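PDB 5IB9: aminopeptidase from Aneurinibacillus sp. AM-1, which is probably a zinc-dependent aminopeptidase of the M28 family, removing residues from the amino end of peptides, and carries an additional protease-associated domain. Local coordinates for residues A[314-319]-A[346-351]. Residues are numbered along the deposited sequence; the frame is centred on the assembly and turned at random.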
loop_
_atom_site.group_PDB
_atom_site.type_symbol
_atom_site.label_atom_id
_atom_site.label_comp_id
_atom_site.label_asym_id
_atom_site.label_seq_id
_atom_site.Cartn_x
_atom_site.Cartn_y
_atom_site.Cartn_z
ATOM N N TYR A 314 2.460 -18.920 18.549
ATOM C CA TYR A 314 1.697 -17.757 18.953
ATOM C C TYR A 314 0.692 -17.386 17.872
ATOM O O TYR A 314 0.984 -17.348 16.672
ATOM C CB TYR A 314 2.609 -16.564 19.121
ATOM C CG TYR A 314 3.393 -16.519 20.423
ATOM C CD1 TYR A 314 2.784 -16.737 21.634
ATOM C CD2 TYR A 314 4.744 -16.297 20.381
ATOM C CE1 TYR A 314 3.575 -16.703 22.843
ATOM C CE2 TYR A 314 5.564 -16.258 21.604
ATOM C CZ TYR A 314 4.922 -16.424 22.784
ATOM O OH TYR A 314 5.661 -16.436 23.976
ATOM N N THR A 315 -0.545 -17.065 18.298
ATOM C CA THR A 315 -1.523 -16.581 17.401
ATOM C C THR A 315 -1.926 -15.132 17.814
ATOM O O THR A 315 -1.781 -14.758 19.015
ATOM C CB THR A 315 -2.792 -17.451 17.278
ATOM O OG1 THR A 315 -3.424 -17.400 18.576
ATOM C CG2 THR A 315 -2.391 -18.902 16.972
ATOM N N ILE A 316 -2.451 -14.366 16.881
ATOM C CA ILE A 316 -2.752 -12.925 17.188
ATOM C C ILE A 316 -3.848 -12.809 18.230
ATOM O O ILE A 316 -3.689 -11.893 19.072
ATOM C CB ILE A 316 -3.225 -12.253 15.861
ATOM C CG1 ILE A 316 -2.086 -12.270 14.795
ATOM C CG2 ILE A 316 -3.723 -10.823 16.099
ATOM C CD1 ILE A 316 -0.733 -11.776 15.243
ATOM N N ASP A 317 -4.887 -13.661 18.105
ATOM C CA ASP A 317 -6.015 -13.613 19.042
ATOM C C ASP A 317 -5.869 -14.572 20.208
ATOM O O ASP A 317 -6.817 -14.696 20.986
ATOM C CB ASP A 317 -7.321 -13.798 18.267
ATOM C CG ASP A 317 -7.315 -15.012 17.379
ATOM O OD1 ASP A 317 -8.279 -15.133 16.550
ATOM O OD2 ASP A 317 -6.378 -15.872 17.484
ATOM N N GLY A 318 -4.743 -15.273 20.372
ATOM C CA GLY A 318 -4.646 -16.298 21.443
ATOM C C GLY A 318 -5.634 -17.448 21.343
ATOM O O GLY A 318 -5.829 -18.161 22.343
ATOM N N LYS A 319 -6.177 -17.693 20.144
ATOM C CA LYS A 319 -7.087 -18.798 19.918
ATOM C C LYS A 319 -6.332 -19.815 19.090
ATOM O O LYS A 319 -5.401 -19.430 18.310
ATOM C CB LYS A 319 -8.295 -18.378 19.131
ATOM C CG LYS A 319 -9.218 -17.441 19.933
ATOM C CD LYS A 319 -10.614 -17.496 19.308
ATOM C CE LYS A 319 -10.759 -16.643 18.053
ATOM N NZ LYS A 319 -11.339 -15.265 18.354
ATOM N N SER A 346 5.165 -10.247 14.308
ATOM C CA SER A 346 5.927 -10.928 13.167
ATOM C C SER A 346 4.910 -11.066 12.037
ATOM O O SER A 346 3.782 -10.658 12.144
ATOM C CB SER A 346 6.554 -12.253 13.606
ATOM O OG SER A 346 7.534 -12.652 12.656
ATOM N N ASP A 347 5.386 -11.600 10.929
ATOM C CA ASP A 347 4.621 -11.582 9.659
ATOM C C ASP A 347 3.327 -12.400 9.672
ATOM O O ASP A 347 2.473 -12.105 8.820
ATOM C CB ASP A 347 5.524 -12.063 8.509
ATOM C CG ASP A 347 6.737 -11.136 8.319
ATOM O OD1 ASP A 347 6.525 -9.930 8.074
ATOM O OD2 ASP A 347 7.880 -11.662 8.498
ATOM N N HIS A 348 3.113 -13.257 10.674
ATOM C CA HIS A 348 1.805 -13.943 10.753
ATOM C C HIS A 348 0.678 -12.939 10.929
ATOM O O HIS A 348 -0.446 -13.219 10.503
ATOM C CB HIS A 348 1.776 -15.006 11.832
ATOM C CG HIS A 348 2.073 -14.465 13.200
ATOM N ND1 HIS A 348 3.214 -13.727 13.514
ATOM C CD2 HIS A 348 1.366 -14.628 14.337
ATOM C CE1 HIS A 348 3.141 -13.408 14.822
ATOM N NE2 HIS A 348 2.043 -13.975 15.336
ATOM N N GLU A 349 0.949 -11.775 11.523
ATOM C CA GLU A 349 -0.100 -10.732 11.689
ATOM C C GLU A 349 -0.654 -10.254 10.368
ATOM O O GLU A 349 -1.808 -9.822 10.306
ATOM C CB GLU A 349 0.532 -9.576 12.407
ATOM C CG GLU A 349 -0.515 -8.571 12.988
ATOM C CD GLU A 349 0.185 -7.635 13.986
ATOM O OE1 GLU A 349 0.867 -8.070 14.963
ATOM O OE2 GLU A 349 0.079 -6.455 13.775
ATOM N N SER A 350 0.140 -10.332 9.306
ATOM C CA SER A 350 -0.363 -9.895 7.986
ATOM C C SER A 350 -1.366 -10.799 7.336
ATOM O O SER A 350 -2.182 -10.356 6.520
ATOM C CB SER A 350 0.878 -9.672 7.101
ATOM O OG SER A 350 1.743 -8.682 7.720
ATOM N N PHE A 351 -1.241 -12.062 7.727
ATOM C CA PHE A 351 -2.163 -13.099 7.176
ATOM C C PHE A 351 -3.346 -13.225 8.113
ATOM O O PHE A 351 -4.460 -13.399 7.599
ATOM C CB PHE A 351 -1.371 -14.399 6.915
ATOM C CG PHE A 351 -0.290 -14.167 5.933
ATOM C CD1 PHE A 351 -0.592 -14.116 4.561
ATOM C CD2 PHE A 351 0.994 -13.766 6.333
ATOM C CE1 PHE A 351 0.390 -13.740 3.607
ATOM C CE2 PHE A 351 1.978 -13.424 5.393
ATOM C CZ PHE A 351 1.660 -13.416 4.011
#
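Ile316 packs against His348 and Glu349 in a small van der Waals contact, an aliphatic tip resting on an imidazole, between the turn that follows strand 310-315 and the short helix 348-352, within the M28 peptidase domain. The tip of Ile316 does most of the touching: CD1 lies 3.5 Å from His348 NE2, approaching the imidazole obliquely, and 3.8 Å from Glu349 CB. With Ile316 CG1 anti to the carbonyl carbon (chi1 -63°), the ethyl branch reaches the helix, and CG1 itself comes within 4.0 Å of Glu349 CA. The backbone of Tyr314 adds a second approach, its O 3.6 Å from His348 CD2 and again oblique to the ring. His348 NE2 is hydrogen-bonded to Glu343 O, which is likely to restrain the turn of the imidazole, while Ser346 CB meets the ring edge in its plane. Replacing His348 by an alanine is likely to leave Glu343 O without this partner and open a gap beside Ile316 CD1. The active site is close: the Tyr314 side chain lies about 5 Å from the bound inhibitor, and Ser346 OG hydrogen-bonds the zinc ligand Asp301, a second-shell role. No hydrogen bond joins the two segments, so turn and helix meet through van der Waals packing, with His348 NE2 satisfied by Glu343 O, outside the contact.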